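PDB 6LPA: sp1 protein from Swine acute diarrhea syndrome coronavirus, which probably suppresses host gene expression as an alphacoronavirus nsp1, and is associated with effects on host proliferation and with immune evasion. Local coordinates for residues A[13-24]-A[52-62]. Numbering follows the deposited sequence.
Sequences DQEISAHGYPTM and IVIGVEPSDFV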
# COMPACT_ATOMS: atom_id res chain seq x y z
N ASP A 13 12.33 22.62 0.48
CA ASP A 13 13.63 22.67 1.13
C ASP A 13 14.63 21.72 0.47
O ASP A 13 14.27 20.72 -0.15
CB ASP A 13 13.52 22.29 2.61
CG ASP A 13 13.08 23.43 3.48
OD1 ASP A 13 13.22 24.59 3.05
OD2 ASP A 13 12.61 23.14 4.60
N GLN A 14 15.92 22.05 0.65
CA GLN A 14 17.01 21.14 0.29
C GLN A 14 16.85 19.78 0.96
O GLN A 14 17.11 18.73 0.34
CB GLN A 14 18.35 21.74 0.70
CG GLN A 14 19.11 22.34 -0.41
CD GLN A 14 19.62 21.32 -1.39
OE1 GLN A 14 19.32 20.11 -1.31
NE2 GLN A 14 20.36 21.80 -2.36
N GLU A 15 16.50 19.77 2.24
CA GLU A 15 16.26 18.55 2.99
C GLU A 15 14.89 18.64 3.64
O GLU A 15 14.46 19.71 4.07
CB GLU A 15 17.34 18.31 4.07
CG GLU A 15 18.41 17.31 3.64
CD GLU A 15 19.05 16.58 4.82
OE1 GLU A 15 19.77 15.58 4.58
OE2 GLU A 15 18.84 17.01 5.98
N ILE A 16 14.20 17.50 3.69
CA ILE A 16 12.84 17.43 4.19
C ILE A 16 12.88 16.49 5.38
O ILE A 16 13.08 15.28 5.21
CB ILE A 16 11.86 16.93 3.11
CG1 ILE A 16 11.65 17.99 2.03
CG2 ILE A 16 10.50 16.56 3.68
CD1 ILE A 16 11.32 17.37 0.64
N SER A 17 12.76 17.03 6.58
CA SER A 17 12.58 16.18 7.75
C SER A 17 11.11 15.78 7.87
O SER A 17 10.23 16.64 7.83
CB SER A 17 13.05 16.90 9.01
OG SER A 17 12.67 16.13 10.13
N ALA A 18 10.85 14.48 8.00
CA ALA A 18 9.50 13.96 7.90
C ALA A 18 9.39 12.68 8.72
O ALA A 18 10.35 12.22 9.32
CB ALA A 18 9.11 13.71 6.43
N HIS A 19 8.19 12.11 8.73
CA HIS A 19 7.99 10.83 9.40
C HIS A 19 6.79 10.13 8.79
O HIS A 19 5.90 10.77 8.23
CB HIS A 19 7.80 11.01 10.91
CG HIS A 19 6.60 11.81 11.29
ND1 HIS A 19 5.38 11.24 11.60
CD2 HIS A 19 6.42 13.15 11.41
CE1 HIS A 19 4.51 12.19 11.89
NE2 HIS A 19 5.12 13.36 11.79
N GLY A 20 6.78 8.80 8.91
CA GLY A 20 5.63 7.98 8.57
C GLY A 20 5.18 7.12 9.75
O GLY A 20 5.56 7.39 10.89
N TYR A 21 4.37 6.10 9.48
CA TYR A 21 3.72 5.31 10.51
C TYR A 21 4.02 3.82 10.35
O TYR A 21 4.18 3.34 9.22
CB TYR A 21 2.20 5.55 10.48
CG TYR A 21 1.87 7.03 10.63
CD1 TYR A 21 2.12 7.69 11.82
CD2 TYR A 21 1.37 7.77 9.57
CE1 TYR A 21 1.86 9.05 11.96
CE2 TYR A 21 1.09 9.13 9.70
CZ TYR A 21 1.34 9.76 10.89
OH TYR A 21 1.07 11.10 11.03
N PRO A 22 4.12 3.08 11.46
CA PRO A 22 4.66 1.72 11.38
C PRO A 22 3.66 0.65 10.95
O PRO A 22 4.09 -0.40 10.46
CB PRO A 22 5.16 1.45 12.81
CG PRO A 22 4.55 2.51 13.67
CD PRO A 22 3.71 3.42 12.83
N THR A 23 2.36 0.86 11.13
CA THR A 23 1.37 -0.12 10.72
C THR A 23 0.23 0.56 9.98
O THR A 23 -0.03 1.75 10.16
CB THR A 23 0.78 -0.86 11.92
OG1 THR A 23 0.29 0.09 12.86
CG2 THR A 23 1.84 -1.76 12.56
N MET A 24 -0.45 -0.23 9.14
CA MET A 24 -1.60 0.27 8.40
C MET A 24 -2.62 0.88 9.34
O MET A 24 -3.13 1.98 9.09
CB MET A 24 -2.22 -0.86 7.58
CG MET A 24 -3.42 -0.43 6.77
SD MET A 24 -2.97 0.96 5.73
CE MET A 24 -4.46 1.13 4.75
N ILE A 52 15.49 13.50 -0.73
CA ILE A 52 15.37 14.68 0.13
C ILE A 52 14.93 14.31 1.52
O ILE A 52 15.20 15.04 2.48
CB ILE A 52 14.32 15.69 -0.36
CG1 ILE A 52 14.58 16.17 -1.75
CG2 ILE A 52 14.28 16.87 0.58
CD1 ILE A 52 15.63 16.89 -1.80
N VAL A 53 14.14 13.26 1.63
CA VAL A 53 13.42 12.96 2.87
C VAL A 53 14.37 12.29 3.85
O VAL A 53 15.03 11.30 3.53
CB VAL A 53 12.22 12.05 2.57
CG1 VAL A 53 11.39 11.85 3.81
CG2 VAL A 53 11.41 12.64 1.43
N ILE A 54 14.43 12.82 5.07
CA ILE A 54 15.09 12.16 6.19
C ILE A 54 14.01 11.90 7.23
O ILE A 54 13.08 12.70 7.38
CB ILE A 54 16.26 13.01 6.75
CG1 ILE A 54 15.75 14.28 7.42
CG2 ILE A 54 17.21 13.38 5.63
CD1 ILE A 54 16.84 15.30 7.71
N GLY A 55 14.09 10.72 7.87
CA GLY A 55 13.16 10.31 8.90
C GLY A 55 12.11 9.30 8.49
O GLY A 55 11.29 8.91 9.33
N VAL A 56 12.07 8.89 7.22
CA VAL A 56 11.03 7.99 6.74
C VAL A 56 11.68 6.74 6.14
O VAL A 56 12.40 6.83 5.14
CB VAL A 56 10.11 8.67 5.71
CG1 VAL A 56 8.95 7.76 5.37
CG2 VAL A 56 9.57 10.00 6.28
N GLU A 57 11.41 5.59 6.76
CA GLU A 57 11.94 4.31 6.33
C GLU A 57 11.12 3.75 5.17
O GLU A 57 9.93 4.07 5.03
CB GLU A 57 11.92 3.31 7.49
CG GLU A 57 13.20 2.54 7.68
CD GLU A 57 14.31 3.42 8.19
OE1 GLU A 57 14.31 3.73 9.39
OE2 GLU A 57 15.19 3.80 7.38
N PRO A 58 11.72 2.88 4.35
CA PRO A 58 10.94 2.24 3.27
C PRO A 58 9.72 1.48 3.78
O PRO A 58 8.71 1.40 3.08
CB PRO A 58 11.97 1.31 2.61
CG PRO A 58 13.27 1.94 2.89
CD PRO A 58 13.15 2.54 4.25
N SER A 59 9.78 0.93 5.00
CA SER A 59 8.64 0.24 5.57
C SER A 59 7.58 1.18 6.14
O SER A 59 6.48 0.72 6.48
CB SER A 59 9.13 -0.69 6.68
OG SER A 59 9.94 0.04 7.57
N ASP A 60 7.87 2.47 6.27
CA ASP A 60 6.92 3.38 6.90
C ASP A 60 5.77 3.69 5.96
O ASP A 60 5.95 3.87 4.75
CB ASP A 60 7.62 4.67 7.32
CG ASP A 60 8.46 4.49 8.57
OD1 ASP A 60 8.07 3.68 9.43
OD2 ASP A 60 9.53 5.15 8.68
N PHE A 61 4.57 3.77 6.52
CA PHE A 61 3.39 4.09 5.74
C PHE A 61 3.26 5.60 5.57
O PHE A 61 3.35 6.36 6.54
CB PHE A 61 2.14 3.53 6.41
CG PHE A 61 1.97 2.07 6.20
CD1 PHE A 61 1.54 1.59 4.97
CD2 PHE A 61 2.30 1.17 7.19
CE1 PHE A 61 1.40 0.22 4.76
CE2 PHE A 61 2.18 -0.19 6.98
CZ PHE A 61 1.72 -0.66 5.77
N VAL A 62 3.08 6.02 4.32
CA VAL A 62 2.76 7.40 3.99
C VAL A 62 1.54 7.36 3.06
O VAL A 62 0.96 6.29 2.85
CB VAL A 62 3.97 8.11 3.35
CG1 VAL A 62 5.16 8.09 4.31
CG2 VAL A 62 4.37 7.41 2.08
O HOH W 1 9.05 7.68 10.01
O HOH W 2 7.13 4.66 12.00
O HOH W 3 6.08 -0.83 8.78
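Ile16 and Ser17 pair in parallel with Val53 and Ile54, forming a two-stranded mini-sheet beside the six-stranded mixed sheet of this nsp1 fold. Three backbone hydrogen bonds join the strands: Ile16 N to Ile52 O, Ile54 N to Ile16 O and Ala18 N to Ile54 O. Ile54 has CG1 wedged between its backbone N and carbonyl carbon (chi1 68°), which sends CD1 to Glu15 OE2, the two side chains crossing at about a right angle, while CG2 lies 3.5 Å from Glu15 OE1. Ala18 CB rests against Val53 CG1 and Val56 CG2, both on one side of it. A single antiparallel bridge follows, in which Tyr21 and Phe61 exchange two backbone hydrogen bonds.

The Phe61 side chain runs beside the loop 22-23 to the start of helix 24-28. Its CB lies 3.5 Å from Tyr21 O, CD2 is equally close to that oxygen and to Thr23 C, CE2 touches Met24 N at 3.4 Å (van der Waals; that N-H bonds Glu66 of the second subunit), and CZ meets Met24 CB. Pro22 O sits in the ring plane at the edge; Met24 SD lies above a face, 4.8 Å from the ring centroid, a Met-aromatic contact. Pro82 of that subunit packs on Phe61, and its Arg83 salt-bridges Asp60 OD1. Asp60 OD2 accepts from Glu57 N and from a water that accepts from Gly20 N and donates to Gly55 O at 2.6 Å.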